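Local coordinates for phosphoribosylaminoimidazole-succinocarboxamide synthase (Pyrococcus horikoshii, PDB 4O86), which catalyses the ATP-driven joining of L-aspartate to carboxyaminoimidazole ribonucleotide, forming SAICAR on the de novo pathway to purines, at residues A[92-97]-A[169-174]; A[174-179]-A[190-195]. One frame throughout, in Å; residues are numbered along the deposited sequence.

Contact 1 (A[92-97]-A[169-174]); sequences VRNVVA and IILVDF. With C5P (cytidine-5'-monophosphate), chain D; CDP (cytidine-5'-diphosphate), chain C.
Antiparallel strands 84-93 and 169-180 form one side of the nucleotide site where R93 and D173, a non-hydrogen-bonded pair, project side by side toward the cytidine nucleotide, modelled in one place as both CDP and C5P. The next pair, V92 and F174, is hydrogen-bonded in both directions, and its side chains project from the other face toward helix 143-165. There F174 CZ comes to 3.6 Å from V92 CB, an apolar match of branched and aromatic carbon. Beyond R93 the chain turns a corner, and V172 O takes two donors, N94 N at 2.8 Å and V95 N, much as in a classic beta bulge. The amide of N94 follows the turn: ND2 gives a nearly straight bond (170°) of 2.9 Å to L171 O, which lies in the amide plane, and ND2 is also hydrogen-bonded to N157 OD1 on helix 143-165. V95 CB and A97 CB close over V172 CG1. On the nucleotide side, R93 NH1 and NH2 each donate to one phosphate oxygen, O1A and O2A of CDP; CDP O2A lies in the guanidinium plane at its edge. D173 CG sits between its own N and carbonyl carbon (chi1 54°), holding the carboxylate beside the arginine with the two planes 88° apart. OD2 makes a 3.3 Å salt bridge to R93 NH2 and another to R198, and water 1 joins it to R93 NE; OD1 lies 2.7 Å from CDP O3'. A long cation thus suits position 93 and a short acid 173: the carboxylate probably steadies the two arginines, whose positive charge would favour a phosphate here.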
loop_
_atom_site.group_PDB
_atom_site.type_symbol
_atom_site.label_atom_id
_atom_site.label_comp_id
_atom_site.label_asym_id
_atom_site.label_seq_id
_atom_site.Cartn_x
_atom_site.Cartn_y
_atom_site.Cartn_z
ATOM N N VAL A 92 12.811 1.246 -2.659
ATOM C CA VAL A 92 13.108 2.632 -2.329
ATOM C C VAL A 92 13.104 3.468 -3.622
ATOM O O VAL A 92 13.631 3.031 -4.628
ATOM C CB VAL A 92 14.464 2.754 -1.592
ATOM C CG1 VAL A 92 14.675 4.167 -1.097
ATOM C CG2 VAL A 92 14.533 1.779 -0.423
ATOM N N ARG A 93 12.491 4.652 -3.595
ATOM C CA ARG A 93 12.309 5.442 -4.813
ATOM C C ARG A 93 12.733 6.908 -4.629
ATOM O O ARG A 93 12.267 7.583 -3.699
ATOM C CB ARG A 93 10.848 5.338 -5.304
ATOM C CG ARG A 93 10.172 3.996 -4.972
ATOM C CD ARG A 93 8.785 3.851 -5.585
ATOM N NE ARG A 93 8.872 3.677 -7.022
ATOM C CZ ARG A 93 8.408 2.639 -7.714
ATOM N NH1 ARG A 93 7.754 1.631 -7.121
ATOM N NH2 ARG A 93 8.596 2.628 -9.030
ATOM N N ASN A 94 13.614 7.388 -5.515
ATOM C CA ASN A 94 14.111 8.788 -5.488
ATOM C C ASN A 94 13.489 9.673 -6.575
ATOM O O ASN A 94 13.247 10.879 -6.369
ATOM C CB ASN A 94 15.637 8.810 -5.616
ATOM C CG ASN A 94 16.319 8.030 -4.504
ATOM O OD1 ASN A 94 16.030 8.237 -3.320
ATOM N ND2 ASN A 94 17.202 7.113 -4.873
ATOM N N VAL A 95 13.263 9.053 -7.732
ATOM C CA VAL A 95 12.735 9.702 -8.918
ATOM C C VAL A 95 11.543 8.864 -9.360
ATOM O O VAL A 95 11.601 7.629 -9.294
ATOM C CB VAL A 95 13.804 9.744 -10.033
ATOM C CG1 VAL A 95 13.217 10.224 -11.350
ATOM C CG2 VAL A 95 14.972 10.626 -9.608
ATOM N N VAL A 96 10.465 9.531 -9.774
ATOM C CA VAL A 96 9.247 8.861 -10.251
ATOM C C VAL A 96 9.502 8.083 -11.553
ATOM O O VAL A 96 9.968 8.646 -12.553
ATOM C CB VAL A 96 8.095 9.867 -10.478
ATOM C CG1 VAL A 96 6.871 9.161 -11.052
ATOM C CG2 VAL A 96 7.745 10.616 -9.186
ATOM N N ALA A 97 9.190 6.786 -11.520
ATOM C CA ALA A 97 9.279 5.901 -12.682
ATOM C C ALA A 97 8.407 4.668 -12.411
ATOM O O ALA A 97 7.937 4.483 -11.286
ATOM C CB ALA A 97 10.729 5.484 -12.911
ATOM N N ILE A 169 25.672 8.803 -12.504
ATOM C CA ILE A 169 24.529 7.880 -12.515
ATOM C C ILE A 169 23.512 8.243 -11.435
ATOM O O ILE A 169 23.854 8.375 -10.261
ATOM C CB ILE A 169 24.967 6.406 -12.345
ATOM C CG1 ILE A 169 25.891 5.984 -13.487
ATOM C CG2 ILE A 169 23.756 5.474 -12.279
ATOM C CD1 ILE A 169 26.757 4.783 -13.150
ATOM N N ILE A 170 22.263 8.403 -11.852
ATOM C CA ILE A 170 21.162 8.650 -10.940
ATOM C C ILE A 170 20.505 7.328 -10.551
ATOM O O ILE A 170 20.095 6.542 -11.409
ATOM C CB ILE A 170 20.108 9.581 -11.564
ATOM C CG1 ILE A 170 20.768 10.889 -12.026
ATOM C CG2 ILE A 170 18.981 9.858 -10.567
ATOM C CD1 ILE A 170 19.888 11.724 -12.933
ATOM N N LEU A 171 20.423 7.091 -9.249
ATOM C CA LEU A 171 19.682 5.956 -8.727
ATOM C C LEU A 171 18.208 6.346 -8.625
ATOM O O LEU A 171 17.792 7.066 -7.720
ATOM C CB LEU A 171 20.262 5.508 -7.389
ATOM C CG LEU A 171 19.615 4.327 -6.651
ATOM C CD1 LEU A 171 19.707 3.023 -7.433
ATOM C CD2 LEU A 171 20.297 4.198 -5.298
ATOM N N VAL A 172 17.424 5.860 -9.583
ATOM C CA VAL A 172 16.024 6.252 -9.712
ATOM C C VAL A 172 15.160 5.548 -8.642
ATOM O O VAL A 172 14.441 6.201 -7.872
ATOM C CB VAL A 172 15.554 6.012 -11.166
ATOM C CG1 VAL A 172 14.037 6.044 -11.297
ATOM C CG2 VAL A 172 16.210 7.044 -12.076
ATOM N N ASP A 173 15.270 4.225 -8.576
ATOM C CA ASP A 173 14.623 3.424 -7.529
ATOM C C ASP A 173 15.313 2.079 -7.528
ATOM O O ASP A 173 16.185 1.851 -8.371
ATOM C CB ASP A 173 13.119 3.252 -7.784
ATOM C CG ASP A 173 12.812 2.686 -9.177
ATOM O OD1 ASP A 173 13.586 1.865 -9.688
ATOM O OD2 ASP A 173 11.783 3.065 -9.757
ATOM N N PHE A 174 14.947 1.202 -6.594
ATOM C CA PHE A 174 15.540 -0.141 -6.525
ATOM C C PHE A 174 14.785 -1.015 -5.544
ATOM O O PHE A 174 14.049 -0.518 -4.695
ATOM C CB PHE A 174 17.042 -0.090 -6.153
ATOM C CG PHE A 174 17.330 0.547 -4.811
ATOM C CD1 PHE A 174 17.562 -0.244 -3.687
ATOM C CD2 PHE A 174 17.380 1.932 -4.671
ATOM C CE1 PHE A 174 17.840 0.326 -2.450
ATOM C CE2 PHE A 174 17.648 2.513 -3.432
ATOM C CZ PHE A 174 17.876 1.707 -2.318
HETATM O O3P C5P D . 7.878 -1.823 -11.064
HETATM P P C5P D . 8.252 -0.799 -10.024
HETATM O O1P C5P D . 8.474 0.600 -10.552
HETATM O O2P C5P D . 7.371 -0.831 -8.799
HETATM O "O5'" C5P D . 9.717 -1.271 -9.559
HETATM C "C5'" C5P D . 10.519 -0.462 -8.700
HETATM C "C4'" C5P D . 11.952 -0.979 -8.691
HETATM O "O4'" C5P D . 12.008 -2.273 -8.092
HETATM C "C3'" C5P D . 12.491 -1.139 -10.104
HETATM O "O3'" C5P D . 13.864 -0.732 -10.127
HETATM C "C2'" C5P D . 12.424 -2.614 -10.400
HETATM O "O2'" C5P D . 13.545 -2.955 -11.223
HETATM C "C1'" C5P D . 12.508 -3.247 -9.019
HETATM N N1 C5P D . 11.702 -4.470 -8.883
HETATM C C2 C5P D . 12.332 -5.733 -8.828
HETATM N N3 C5P D . 11.588 -6.856 -8.684
HETATM C C4 C5P D . 10.243 -6.779 -8.586
HETATM C C5 C5P D . 9.602 -5.545 -8.633
HETATM C C6 C5P D . 10.366 -4.387 -8.778
HETATM O O2 C5P D . 13.576 -5.811 -8.915
HETATM N N4 C5P D . 9.511 -7.906 -8.445
HETATM O O3B CDP C . 6.950 -3.217 -12.839
HETATM P PB CDP C . 8.127 -2.376 -12.423
HETATM O O1B CDP C . 9.431 -3.154 -12.436
HETATM O O2B CDP C . 8.186 -1.012 -13.055
HETATM O O3A CDP C . 7.843 -2.100 -10.854
HETATM P PA CDP C . 8.321 -0.791 -10.041
HETATM O O1A CDP C . 7.602 -0.774 -8.713
HETATM O O2A CDP C . 8.207 0.446 -10.907
HETATM O "O5'" CDP C . 9.878 -1.102 -9.789
HETATM C "C5'" CDP C . 10.575 -0.529 -8.685
HETATM C "C4'" CDP C . 12.015 -1.024 -8.688
HETATM O "O4'" CDP C . 12.082 -2.331 -8.119
HETATM C "C3'" CDP C . 12.543 -1.152 -10.107
HETATM O "O3'" CDP C . 13.920 -0.757 -10.128
HETATM C "C2'" CDP C . 12.452 -2.617 -10.443
HETATM O "O2'" CDP C . 13.556 -2.953 -11.290
HETATM C "C1'" CDP C . 12.548 -3.287 -9.080
HETATM N N1 CDP C . 11.722 -4.499 -8.961
HETATM C C2 CDP C . 12.337 -5.765 -8.852
HETATM O O2 CDP C . 13.582 -5.854 -8.881
HETATM N N3 CDP C . 11.578 -6.880 -8.722
HETATM C C4 CDP C . 10.231 -6.792 -8.686
HETATM N N4 CDP C . 9.485 -7.913 -8.560
HETATM C C5 CDP C . 9.602 -5.554 -8.788
HETATM C C6 CDP C . 10.383 -4.404 -8.920
HETATM O O HOH W 1 10.315 5.190 -8.885
#

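Contact 2 (A[174-179]-A[190-195]); sequences FKLEFG and DEISPD. With CDP (cytidine-5'-diphosphate), chain C; C5P (cytidine-5'-monophosphate), chain D; PO4 (phosphate ion), chain G.
K175 NZ meets D190 OD1 at 3.2 Å in a salt bridge, and the same ammonium donates to E177 OE2, two residues along its own strand, at 2.8 Å. The lysine reaches both through its bends: CG stands anti to the backbone N (chi1 -177°), then the chain kinks at chi2 (-91°) and again at chi3, so that CE passes the cytosine O2 of CDP and NZ swings round to the acids. E177 instead runs extended beyond CG, and its carboxylate stacks on that of D190 with the planes 8° apart, OE2 lying 3.7 Å from D190 OD1. The like charges of this stack are probably offset by the shared lysine, while water 4 donates to E177 OE2 and D190 OD2; K13 forms a further salt bridge with D190 OD2. NZ also donates to O3 of a phosphate ion, probably from the crystallisation liquor, and to water 2, which lies 2.8 Å from K175 O and equally near E191 O, linking two backbones that share no direct hydrogen bond. A methionine in place of K175 would probably leave the stacked carboxylates of E177 and D190 without the positive charge that bridges their oxygens, and their alignment would be likely to loosen. On the other face of the strand L176 CD2 meets I192 CD1 at 4.1 Å, branched aliphatics suited to the apolar layer against helix 45-62. Farther along, S193 OG accepts from D195 N, an ST turn. E177 OE1 binds the ADP ribose at O2' and D190 N binds the adenine ring, so this salt-bridge network of lysine and two acids forms part of the ATP site of the SAICAR synthetase.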
loop_
_atom_site.group_PDB
_atom_site.type_symbol
_atom_site.label_atom_id
_atom_site.label_comp_id
_atom_site.label_asym_id
_atom_site.label_seq_id
_atom_site.Cartn_x
_atom_site.Cartn_y
_atom_site.Cartn_z
ATOM N N PHE A 174 14.947 1.202 -6.594
ATOM C CA PHE A 174 15.540 -0.141 -6.525
ATOM C C PHE A 174 14.785 -1.015 -5.544
ATOM O O PHE A 174 14.049 -0.518 -4.695
ATOM C CB PHE A 174 17.042 -0.090 -6.153
ATOM C CG PHE A 174 17.330 0.547 -4.811
ATOM C CD1 PHE A 174 17.562 -0.244 -3.687
ATOM C CD2 PHE A 174 17.380 1.932 -4.671
ATOM C CE1 PHE A 174 17.840 0.326 -2.450
ATOM C CE2 PHE A 174 17.648 2.513 -3.432
ATOM C CZ PHE A 174 17.876 1.707 -2.318
ATOM N N LYS A 175 14.975 -2.323 -5.666
ATOM C CA LYS A 175 14.334 -3.288 -4.782
ATOM C C LYS A 175 15.380 -4.043 -3.940
ATOM O O LYS A 175 16.399 -4.498 -4.454
ATOM C CB LYS A 175 13.507 -4.280 -5.607
ATOM C CG LYS A 175 12.717 -5.312 -4.795
ATOM C CD LYS A 175 13.490 -6.607 -4.547
ATOM C CE LYS A 175 13.696 -7.410 -5.841
ATOM N NZ LYS A 175 14.586 -8.605 -5.653
ATOM N N LEU A 176 15.092 -4.194 -2.651
ATOM C CA LEU A 176 15.900 -5.029 -1.775
ATOM C C LEU A 176 15.086 -6.169 -1.177
ATOM O O LEU A 176 13.843 -6.123 -1.122
ATOM C CB LEU A 176 16.493 -4.207 -0.619
ATOM C CG LEU A 176 17.345 -2.984 -0.966
ATOM C CD1 LEU A 176 17.685 -2.228 0.312
ATOM C CD2 LEU A 176 18.599 -3.372 -1.745
ATOM N N GLU A 177 15.809 -7.178 -0.700
ATOM C CA GLU A 177 15.222 -8.245 0.089
ATOM C C GLU A 177 16.069 -8.492 1.337
ATOM O O GLU A 177 17.277 -8.204 1.360
ATOM C CB GLU A 177 15.102 -9.510 -0.750
ATOM C CG GLU A 177 14.086 -9.371 -1.871
ATOM C CD GLU A 177 13.906 -10.646 -2.653
ATOM O OE1 GLU A 177 14.023 -11.726 -2.045
ATOM O OE2 GLU A 177 13.638 -10.561 -3.865
ATOM N N PHE A 178 15.426 -9.023 2.369
ATOM C CA PHE A 178 16.048 -9.193 3.674
ATOM C C PHE A 178 15.672 -10.526 4.283
ATOM O O PHE A 178 14.605 -11.086 3.995
ATOM C CB PHE A 178 15.553 -8.117 4.649
ATOM C CG PHE A 178 15.954 -6.728 4.287
ATOM C CD1 PHE A 178 17.120 -6.171 4.808
ATOM C CD2 PHE A 178 15.167 -5.966 3.422
ATOM C CE1 PHE A 178 17.489 -4.879 4.498
ATOM C CE2 PHE A 178 15.538 -4.666 3.096
ATOM C CZ PHE A 178 16.696 -4.131 3.629
ATOM N N GLY A 179 16.541 -10.994 5.174
ATOM C CA GLY A 179 16.283 -12.150 5.992
ATOM C C GLY A 179 16.898 -11.986 7.371
ATOM O O GLY A 179 17.629 -11.025 7.649
ATOM N N ASP A 190 19.499 -11.385 -1.192
ATOM C CA ASP A 190 19.286 -11.403 -2.641
ATOM C C ASP A 190 20.400 -10.695 -3.440
ATOM O O ASP A 190 21.588 -10.934 -3.198
ATOM C CB ASP A 190 17.892 -10.845 -2.984
ATOM C CG ASP A 190 17.388 -11.323 -4.344
ATOM O OD1 ASP A 190 17.119 -10.456 -5.204
ATOM O OD2 ASP A 190 17.251 -12.557 -4.546
ATOM N N GLU A 191 20.010 -9.825 -4.375
ATOM C CA GLU A 191 20.945 -9.246 -5.324
ATOM C C GLU A 191 20.790 -7.741 -5.381
ATOM O O GLU A 191 19.752 -7.200 -4.987
ATOM C CB GLU A 191 20.733 -9.842 -6.736
ATOM C CG GLU A 191 19.463 -9.369 -7.452
ATOM C CD GLU A 191 19.317 -9.893 -8.880
ATOM O OE1 GLU A 191 20.090 -9.492 -9.758
ATOM O OE2 GLU A 191 18.398 -10.683 -9.147
ATOM N N ILE A 192 21.827 -7.069 -5.881
ATOM C CA ILE A 192 21.719 -5.670 -6.265
ATOM C C ILE A 192 22.390 -5.530 -7.625
ATOM O O ILE A 192 23.612 -5.571 -7.734
ATOM C CB ILE A 192 22.365 -4.695 -5.243
ATOM C CG1 ILE A 192 21.825 -4.924 -3.827
ATOM C CG2 ILE A 192 22.106 -3.259 -5.664
ATOM C CD1 ILE A 192 22.483 -4.063 -2.768
ATOM N N SER A 193 21.572 -5.355 -8.658
ATOM C CA SER A 193 22.063 -5.347 -10.022
ATOM C C SER A 193 21.221 -4.392 -10.888
ATOM O O SER A 193 20.232 -3.825 -10.400
ATOM C CB SER A 193 22.030 -6.774 -10.569
ATOM O OG SER A 193 20.700 -7.215 -10.730
ATOM N N PRO A 194 21.605 -4.208 -12.175
ATOM C CA PRO A 194 20.749 -3.448 -13.102
ATOM C C PRO A 194 19.395 -4.124 -13.367
ATOM O O PRO A 194 18.499 -3.488 -13.937
ATOM C CB PRO A 194 21.586 -3.398 -14.394
ATOM C CG PRO A 194 22.988 -3.644 -13.952
ATOM C CD PRO A 194 22.854 -4.643 -12.838
ATOM N N ASP A 195 19.248 -5.393 -12.965
ATOM C CA ASP A 195 17.943 -6.071 -12.936
ATOM C C ASP A 195 17.014 -5.507 -11.856
ATOM O O ASP A 195 15.801 -5.436 -12.044
ATOM C CB ASP A 195 18.112 -7.579 -12.681
ATOM C CG ASP A 195 18.260 -8.388 -13.965
ATOM O OD1 ASP A 195 18.030 -9.611 -13.919
ATOM O OD2 ASP A 195 18.594 -7.802 -15.019
HETATM O O3B CDP C . 6.950 -3.217 -12.839
HETATM P PB CDP C . 8.127 -2.376 -12.423
HETATM O O1B CDP C . 9.431 -3.154 -12.436
HETATM O O2B CDP C . 8.186 -1.012 -13.055
HETATM O O3A CDP C . 7.843 -2.100 -10.854
HETATM P PA CDP C . 8.321 -0.791 -10.041
HETATM O O1A CDP C . 7.602 -0.774 -8.713
HETATM O O2A CDP C . 8.207 0.446 -10.907
HETATM O "O5'" CDP C . 9.878 -1.102 -9.789
HETATM C "C5'" CDP C . 10.575 -0.529 -8.685
HETATM C "C4'" CDP C . 12.015 -1.024 -8.688
HETATM O "O4'" CDP C . 12.082 -2.331 -8.119
HETATM C "C3'" CDP C . 12.543 -1.152 -10.107
HETATM O "O3'" CDP C . 13.920 -0.757 -10.128
HETATM C "C2'" CDP C . 12.452 -2.617 -10.443
HETATM O "O2'" CDP C . 13.556 -2.953 -11.290
HETATM C "C1'" CDP C . 12.548 -3.287 -9.080
HETATM N N1 CDP C . 11.722 -4.499 -8.961
HETATM C C2 CDP C . 12.337 -5.765 -8.852
HETATM O O2 CDP C . 13.582 -5.854 -8.881
HETATM N N3 CDP C . 11.578 -6.880 -8.722
HETATM C C4 CDP C . 10.231 -6.792 -8.686
HETATM N N4 CDP C . 9.485 -7.913 -8.560
HETATM C C5 CDP C . 9.602 -5.554 -8.788
HETATM C C6 CDP C . 10.383 -4.404 -8.920
HETATM O O3P C5P D . 7.878 -1.823 -11.064
HETATM P P C5P D . 8.252 -0.799 -10.024
HETATM O O1P C5P D . 8.474 0.600 -10.552
HETATM O O2P C5P D . 7.371 -0.831 -8.799
HETATM O "O5'" C5P D . 9.717 -1.271 -9.559
HETATM C "C5'" C5P D . 10.519 -0.462 -8.700
HETATM C "C4'" C5P D . 11.952 -0.979 -8.691
HETATM O "O4'" C5P D . 12.008 -2.273 -8.092
HETATM C "C3'" C5P D . 12.491 -1.139 -10.104
HETATM O "O3'" C5P D . 13.864 -0.732 -10.127
HETATM C "C2'" C5P D . 12.424 -2.614 -10.400
HETATM O "O2'" C5P D . 13.545 -2.955 -11.223
HETATM C "C1'" C5P D . 12.508 -3.247 -9.019
HETATM N N1 C5P D . 11.702 -4.470 -8.883
HETATM C C2 C5P D . 12.332 -5.733 -8.828
HETATM N N3 C5P D . 11.588 -6.856 -8.684
HETATM C C4 C5P D . 10.243 -6.779 -8.586
HETATM C C5 C5P D . 9.602 -5.545 -8.633
HETATM C C6 C5P D . 10.366 -4.387 -8.778
HETATM O O2 C5P D . 13.576 -5.811 -8.915
HETATM N N4 C5P D . 9.511 -7.906 -8.445
HETATM P P PO4 G . 12.047 -10.522 -8.033
HETATM O O1 PO4 G . 10.623 -10.114 -7.766
HETATM O O2 PO4 G . 12.869 -9.364 -8.554
HETATM O O3 PO4 G . 12.680 -10.993 -6.747
HETATM O O4 PO4 G . 12.031 -11.641 -9.059
HETATM O O HOH W 2 16.926 -7.249 -4.979
HETATM O O HOH W 3 18.706 -6.785 -1.761
HETATM O O HOH W 4 14.458 -12.720 -5.331
#

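How the contacts relate
Along the chain contact 1 comes first and contact 2 follows it on strand 169-180, their centres about 14 Å apart and F174 common to both. In contact 1 this strand pairs with its neighbour 84-93 in the larger antiparallel sheet; in contact 2 its continuation faces the loop between strands 186-188 and 197-201. Both touch the cytidine nucleotide, contact 1 at its phosphate and sugar, contact 2 at its sugar and base, whereas contact 2 alone reaches ADP and has magnesium about 4 Å from the side chain of E177. A single strand therefore runs from the bound cytidine nucleotide to ADP, consistent with its lining the active-site cleft.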